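Local coordinates for thiamine pyrophosphokinase (Candida albicans, PDB 2G9Z), which transfers a pyrophosphate group, with ATP as the usual donor in this enzyme family, to thiamine (vitamin B1), making the coenzyme thiamine pyrophosphate, at residues K72-L77 and I242-I247; K188-L193 and E232-V237. All coordinates share one frame; numbering follows the deposited sequence.

In the fold
From the N terminus, the chain reaches strand 64-68 of the large mixed sheet and then enters the loop that holds residues 72-77. This loop leads into helix 77-81; its partner, the hairpin turn at 242-247, comes 165 residues later, so contact 1 closes the longer loop. Within that span, helix 185-195 and the turn leaving helix 217-233 meet in contact 2, a shorter loop lying wholly inside the first. Strand 237-242 then carries the chain from contact 2 to contact 1. The two centres are about 27 Å apart, on opposite sides of the chain's centre: contact 1 ties its loop to the turn between strands 237-242 and 246-251, and contact 2 ties helix 185-195 to the turn just past helix 217-233.

Contact 1 of 2, residues K72-L77 and I242-I247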
loop_
_atom_site.group_PDB
_atom_site.type_symbol
_atom_site.label_atom_id
_atom_site.label_comp_id
_atom_site.label_asym_id
_atom_site.label_seq_id
_atom_site.Cartn_x
_atom_site.Cartn_y
_atom_site.Cartn_z
ATOM N N LYS A 72 12.096 -10.307 0.108
ATOM C CA LYS A 72 13.544 -10.191 0.017
ATOM C C LYS A 72 14.021 -8.988 0.821
ATOM O O LYS A 72 13.500 -7.885 0.671
ATOM C CB LYS A 72 13.966 -10.068 -1.448
ATOM C CG LYS A 72 15.455 -10.252 -1.690
ATOM C CD LYS A 72 15.750 -10.388 -3.177
ATOM C CE LYS A 72 17.232 -10.604 -3.434
ATOM N NZ LYS A 72 18.040 -9.435 -2.997
ATOM N N ILE A 73 15.004 -9.211 1.688
ATOM C CA ILE A 73 15.544 -8.149 2.528
ATOM C C ILE A 73 16.577 -7.320 1.772
ATOM O O ILE A 73 17.636 -7.823 1.393
ATOM C CB ILE A 73 16.173 -8.733 3.809
ATOM C CG1 ILE A 73 15.086 -9.444 4.625
ATOM C CG2 ILE A 73 16.825 -7.625 4.626
ATOM C CD1 ILE A 73 15.568 -10.064 5.915
ATOM N N THR A 74 16.259 -6.043 1.574
ATOM C CA THR A 74 17.122 -5.128 0.833
ATOM C C THR A 74 17.862 -4.097 1.684
ATOM O O THR A 74 18.722 -3.376 1.176
ATOM C CB THR A 74 16.307 -4.365 -0.228
ATOM O OG1 THR A 74 15.381 -3.483 0.423
ATOM C CG2 THR A 74 15.527 -5.340 -1.099
ATOM N N ILE A 75 17.531 -4.017 2.967
ATOM C CA ILE A 75 18.181 -3.058 3.853
ATOM C C ILE A 75 19.452 -3.621 4.474
ATOM O O ILE A 75 19.825 -4.771 4.234
ATOM C CB ILE A 75 17.263 -2.644 5.021
ATOM C CG1 ILE A 75 17.025 -3.848 5.937
ATOM C CG2 ILE A 75 15.948 -2.105 4.487
ATOM C CD1 ILE A 75 16.544 -3.485 7.325
ATOM N N ASP A 76 20.108 -2.795 5.282
ATOM C CA ASP A 76 21.319 -3.196 5.980
ATOM C C ASP A 76 20.854 -3.943 7.229
ATOM O O ASP A 76 20.853 -3.398 8.335
ATOM C CB ASP A 76 22.133 -1.964 6.374
ATOM C CG ASP A 76 23.432 -2.319 7.070
ATOM O OD1 ASP A 76 23.601 -3.492 7.470
ATOM O OD2 ASP A 76 24.284 -1.417 7.225
ATOM N N LEU A 77 20.457 -5.194 7.028
ATOM C CA LEU A 77 19.955 -6.053 8.092
ATOM C C LEU A 77 20.829 -6.124 9.335
ATOM O O LEU A 77 20.348 -5.916 10.450
ATOM C CB LEU A 77 19.738 -7.468 7.550
ATOM C CG LEU A 77 19.139 -8.483 8.525
ATOM C CD1 LEU A 77 17.749 -8.024 8.961
ATOM C CD2 LEU A 77 19.070 -9.842 7.855
ATOM N N ILE A 242 9.807 -0.455 7.969
ATOM C CA ILE A 242 10.932 -0.038 7.149
ATOM C C ILE A 242 10.824 -0.823 5.858
ATOM O O ILE A 242 10.831 -2.054 5.872
ATOM C CB ILE A 242 12.282 -0.335 7.829
ATOM C CG1 ILE A 242 12.448 0.551 9.067
ATOM C CG2 ILE A 242 13.425 -0.086 6.844
ATOM C CD1 ILE A 242 13.719 0.274 9.847
ATOM N N THR A 243 10.691 -0.112 4.744
ATOM C CA THR A 243 10.564 -0.769 3.452
ATOM C C THR A 243 11.748 -0.436 2.574
ATOM O O THR A 243 12.693 0.222 3.005
ATOM C CB THR A 243 9.286 -0.329 2.712
ATOM O OG1 THR A 243 9.491 0.967 2.129
ATOM C CG2 THR A 243 8.115 -0.258 3.682
ATOM N N THR A 244 11.685 -0.894 1.331
ATOM C CA THR A 244 12.746 -0.649 0.370
ATOM C C THR A 244 12.772 0.828 -0.016
ATOM O O THR A 244 13.823 1.388 -0.325
ATOM C CB THR A 244 12.528 -1.488 -0.902
ATOM O OG1 THR A 244 12.582 -2.879 -0.568
ATOM C CG2 THR A 244 13.598 -1.177 -1.940
ATOM N N ASN A 245 11.609 1.461 0.035
ATOM C CA ASN A 245 11.490 2.857 -0.353
ATOM C C ASN A 245 11.383 3.870 0.775
ATOM O O ASN A 245 11.817 5.017 0.627
ATOM C CB ASN A 245 10.277 3.003 -1.267
ATOM C CG ASN A 245 10.324 2.046 -2.435
ATOM O OD1 ASN A 245 11.105 2.236 -3.366
ATOM N ND2 ASN A 245 9.508 0.995 -2.379
ATOM N N ASP A 246 10.825 3.454 1.904
ATOM C CA ASP A 246 10.622 4.390 2.993
ATOM C C ASP A 246 10.447 3.786 4.381
ATOM O O ASP A 246 10.602 2.585 4.590
ATOM C CB ASP A 246 9.377 5.221 2.667
ATOM C CG ASP A 246 8.208 4.356 2.197
ATOM O OD1 ASP A 246 7.944 3.316 2.836
ATOM O OD2 ASP A 246 7.546 4.710 1.194
ATOM N N ILE A 247 10.143 4.666 5.328
ATOM C CA ILE A 247 9.864 4.287 6.699
ATOM C C ILE A 247 8.454 4.825 6.928
ATOM O O ILE A 247 8.133 5.957 6.540
ATOM C CB ILE A 247 10.856 4.912 7.699
ATOM C CG1 ILE A 247 10.564 4.379 9.103
ATOM C CG2 ILE A 247 10.775 6.435 7.656
ATOM C CD1 ILE A 247 11.680 4.632 10.095
#
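Thr-74 and Thr-244 meet hydroxyl to hydroxyl: Thr-74 OG1 lies 3.0 Å from Thr-244 OG1 in a hydrogen bond that either could donate. The two side chains cross at about a right angle. On Thr-74 the hydroxyl sits between the backbone N and the carbonyl carbon (chi1 67°), which places OG1 toward the partner, with CG2 beside the backbone N and still in van der Waals reach of the Thr-244 hydroxyl. Next to this polar pair is a small apolar one, in which Ile-75 CG2 touches Ile-242 CG2 at 4.0 Å, one branch methyl against the other.

Behind the first shell, Thr-243 shapes the turn that presents Thr-244. Its OG1 accepts from two backbone groups, Asn-245 N at 3.0 Å and Asp-246 N at 2.8 Å, forming an ST turn and an ST motif; the second bond is the straighter, at 162°. The backbone adds a bond from Thr-243 N to Asp-246 O, 2.7 Å long, which helps close this hairpin. On the other segment, Asp-76 N-caps the helix that follows.

The isoleucine pair continues inward, with both residues packing on Leu-80 of helix 77-81 and on Leu-210 of strand 205-210. The hairpin also faces the second subunit, where Asp-246 OD2 accepts from Phe-217 N of that subunit. The threonine hydrogen bond thus joins the loop before helix 77-81 to the turn between strands 237-242 and 246-251, while Ile-75 packs on the strand end at Ile-242.

Contact 2 of 2, residues K188-L193 and E232-V237; sequences KLWNGL and EDYPKV
Trp-190 and Tyr-234 make up this contact, joined by a hydrogen bond from the indole N-H to the phenol oxygen. Trp-190 NE1 lies 2.8 Å from Tyr-234 OH, and the bond is almost straight, with an angle of 173° at the hydrogen. The oxygen sits at the indole edge, practically in the ring plane. Trp-190 reaches it because CG is anti to the backbone N (chi1 -175°), projecting the ring off helix 185-195.

Alongside the bond, Trp-190 CZ2 packs at 3.7 Å against Tyr-234 CE1, which lies in the indole plane. The two side chains run antiparallel past one another, and the five-membered ring of Trp-190 makes an oblique 60° with the phenol plane. Tyr-234 itself follows the last turn of helix 217-233 and begins a type I turn to Val-237; the CB of the preceding Asp-233 lies 3.5 Å above the centre of its ring. From helix 155-170, Gln-164 touches both aromatic side chains, and His-161 meets the indole.

In chemical terms, the buried indole has its one polar hydrogen satisfied, while the tyrosine oxygen serves as acceptor here. The straight in-plane bond favours this orientation of the indole, and with the CZ2-CE1 contact it joins helix 185-195 to the turn after helix 217-233, within the catalytic domain.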
loop_
_atom_site.group_PDB
_atom_site.type_symbol
_atom_site.label_atom_id
_atom_site.label_comp_id
_atom_site.label_asym_id
_atom_site.label_seq_id
_atom_site.Cartn_x
_atom_site.Cartn_y
_atom_site.Cartn_z
ATOM N N LYS A 188 -5.261 -16.404 22.526
ATOM C CA LYS A 188 -5.953 -16.732 23.765
ATOM C C LYS A 188 -5.139 -16.235 24.949
ATOM O O LYS A 188 -5.635 -15.470 25.768
ATOM C CB LYS A 188 -6.162 -18.245 23.884
ATOM C CG LYS A 188 -7.139 -18.821 22.873
ATOM C CD LYS A 188 -7.269 -20.329 23.028
ATOM C CE LYS A 188 -8.280 -20.895 22.042
ATOM N NZ LYS A 188 -8.456 -22.363 22.206
ATOM N N LEU A 189 -3.881 -16.661 25.018
ATOM C CA LEU A 189 -2.995 -16.274 26.109
ATOM C C LEU A 189 -2.976 -14.764 26.333
ATOM O O LEU A 189 -3.123 -14.304 27.465
ATOM C CB LEU A 189 -1.570 -16.769 25.841
ATOM C CG LEU A 189 -0.688 -17.090 27.051
ATOM C CD1 LEU A 189 0.727 -17.388 26.583
ATOM C CD2 LEU A 189 -0.677 -15.935 28.023
ATOM N N TRP A 190 -2.792 -13.990 25.268
ATOM C CA TRP A 190 -2.753 -12.540 25.408
ATOM C C TRP A 190 -4.064 -12.053 26.009
ATOM O O TRP A 190 -4.076 -11.157 26.852
ATOM C CB TRP A 190 -2.518 -11.871 24.050
ATOM C CG TRP A 190 -2.344 -10.376 24.124
ATOM C CD1 TRP A 190 -3.055 -9.435 23.435
ATOM C CD2 TRP A 190 -1.381 -9.654 24.911
ATOM N NE1 TRP A 190 -2.596 -8.174 23.740
ATOM C CE2 TRP A 190 -1.570 -8.278 24.642
ATOM C CE3 TRP A 190 -0.377 -10.035 25.813
ATOM C CZ2 TRP A 190 -0.791 -7.279 25.244
ATOM C CZ3 TRP A 190 0.400 -9.040 26.413
ATOM C CH2 TRP A 190 0.186 -7.679 26.124
ATOM N N ASN A 191 -5.167 -12.658 25.579
ATOM C CA ASN A 191 -6.489 -12.293 26.079
ATOM C C ASN A 191 -6.666 -12.716 27.537
ATOM O O ASN A 191 -7.053 -11.911 28.384
ATOM C CB ASN A 191 -7.575 -12.944 25.217
ATOM C CG ASN A 191 -8.978 -12.608 25.694
ATOM O OD1 ASN A 191 -9.749 -13.495 26.068
ATOM N ND2 ASN A 191 -9.315 -11.325 25.684
ATOM N N GLY A 192 -6.378 -13.981 27.824
ATOM C CA GLY A 192 -6.518 -14.480 29.179
ATOM C C GLY A 192 -5.626 -13.749 30.163
ATOM O O GLY A 192 -6.018 -13.496 31.304
ATOM N N LEU A 193 -4.422 -13.405 29.718
ATOM C CA LEU A 193 -3.460 -12.706 30.562
ATOM C C LEU A 193 -4.019 -11.360 31.011
ATOM O O LEU A 193 -3.781 -10.921 32.139
ATOM C CB LEU A 193 -2.148 -12.501 29.803
ATOM C CG LEU A 193 -0.960 -11.952 30.596
ATOM C CD1 LEU A 193 -0.495 -12.990 31.608
ATOM C CD2 LEU A 193 0.170 -11.605 29.640
ATOM N N GLU A 232 -3.999 2.435 19.336
ATOM C CA GLU A 232 -5.205 2.680 20.105
ATOM C C GLU A 232 -5.170 1.829 21.378
ATOM O O GLU A 232 -5.465 2.313 22.472
ATOM C CB GLU A 232 -6.428 2.325 19.256
ATOM C CG GLU A 232 -7.765 2.601 19.916
ATOM C CD GLU A 232 -8.922 2.428 18.954
ATOM O OE1 GLU A 232 -9.012 3.213 17.988
ATOM O OE2 GLU A 232 -9.741 1.506 19.157
ATOM N N ASP A 233 -4.774 0.570 21.228
ATOM C CA ASP A 233 -4.718 -0.360 22.346
ATOM C C ASP A 233 -3.439 -0.359 23.178
ATOM O O ASP A 233 -3.492 -0.578 24.392
ATOM C CB ASP A 233 -4.987 -1.784 21.848
ATOM C CG ASP A 233 -6.408 -1.969 21.358
ATOM O OD1 ASP A 233 -7.258 -1.102 21.653
ATOM O OD2 ASP A 233 -6.679 -2.988 20.689
ATOM N N TYR A 234 -2.300 -0.112 22.535
ATOM C CA TYR A 234 -1.007 -0.110 23.213
ATOM C C TYR A 234 -0.182 1.094 22.771
ATOM O O TYR A 234 0.760 0.963 21.986
ATOM C CB TYR A 234 -0.255 -1.401 22.875
ATOM C CG TYR A 234 -1.156 -2.615 22.813
ATOM C CD1 TYR A 234 -1.692 -3.177 23.973
ATOM C CD2 TYR A 234 -1.517 -3.168 21.589
ATOM C CE1 TYR A 234 -2.571 -4.261 23.910
ATOM C CE2 TYR A 234 -2.395 -4.249 21.513
ATOM C CZ TYR A 234 -2.917 -4.790 22.674
ATOM O OH TYR A 234 -3.785 -5.857 22.591
ATOM N N PRO A 235 -0.528 2.289 23.274
ATOM C CA PRO A 235 0.183 3.522 22.923
ATOM C C PRO A 235 1.681 3.550 23.211
ATOM O O PRO A 235 2.408 4.331 22.603
ATOM C CB PRO A 235 -0.588 4.600 23.689
ATOM C CG PRO A 235 -1.189 3.849 24.845
ATOM C CD PRO A 235 -1.641 2.572 24.198
ATOM N N LYS A 236 2.141 2.698 24.124
ATOM C CA LYS A 236 3.559 2.655 24.471
ATOM C C LYS A 236 4.394 1.882 23.454
ATOM O O LYS A 236 5.623 1.908 23.503
ATOM C CB LYS A 236 3.745 2.047 25.867
ATOM C CG LYS A 236 3.502 3.024 27.003
ATOM C CD LYS A 236 3.400 2.308 28.341
ATOM C CE LYS A 236 3.630 3.270 29.493
ATOM N NZ LYS A 236 2.816 4.509 29.357
ATOM N N VAL A 237 3.730 1.180 22.542
ATOM C CA VAL A 237 4.451 0.440 21.516
ATOM C C VAL A 237 4.552 1.328 20.283
ATOM O O VAL A 237 3.537 1.773 19.754
ATOM C CB VAL A 237 3.721 -0.867 21.133
ATOM C CG1 VAL A 237 4.473 -1.575 20.009
ATOM C CG2 VAL A 237 3.612 -1.779 22.352
#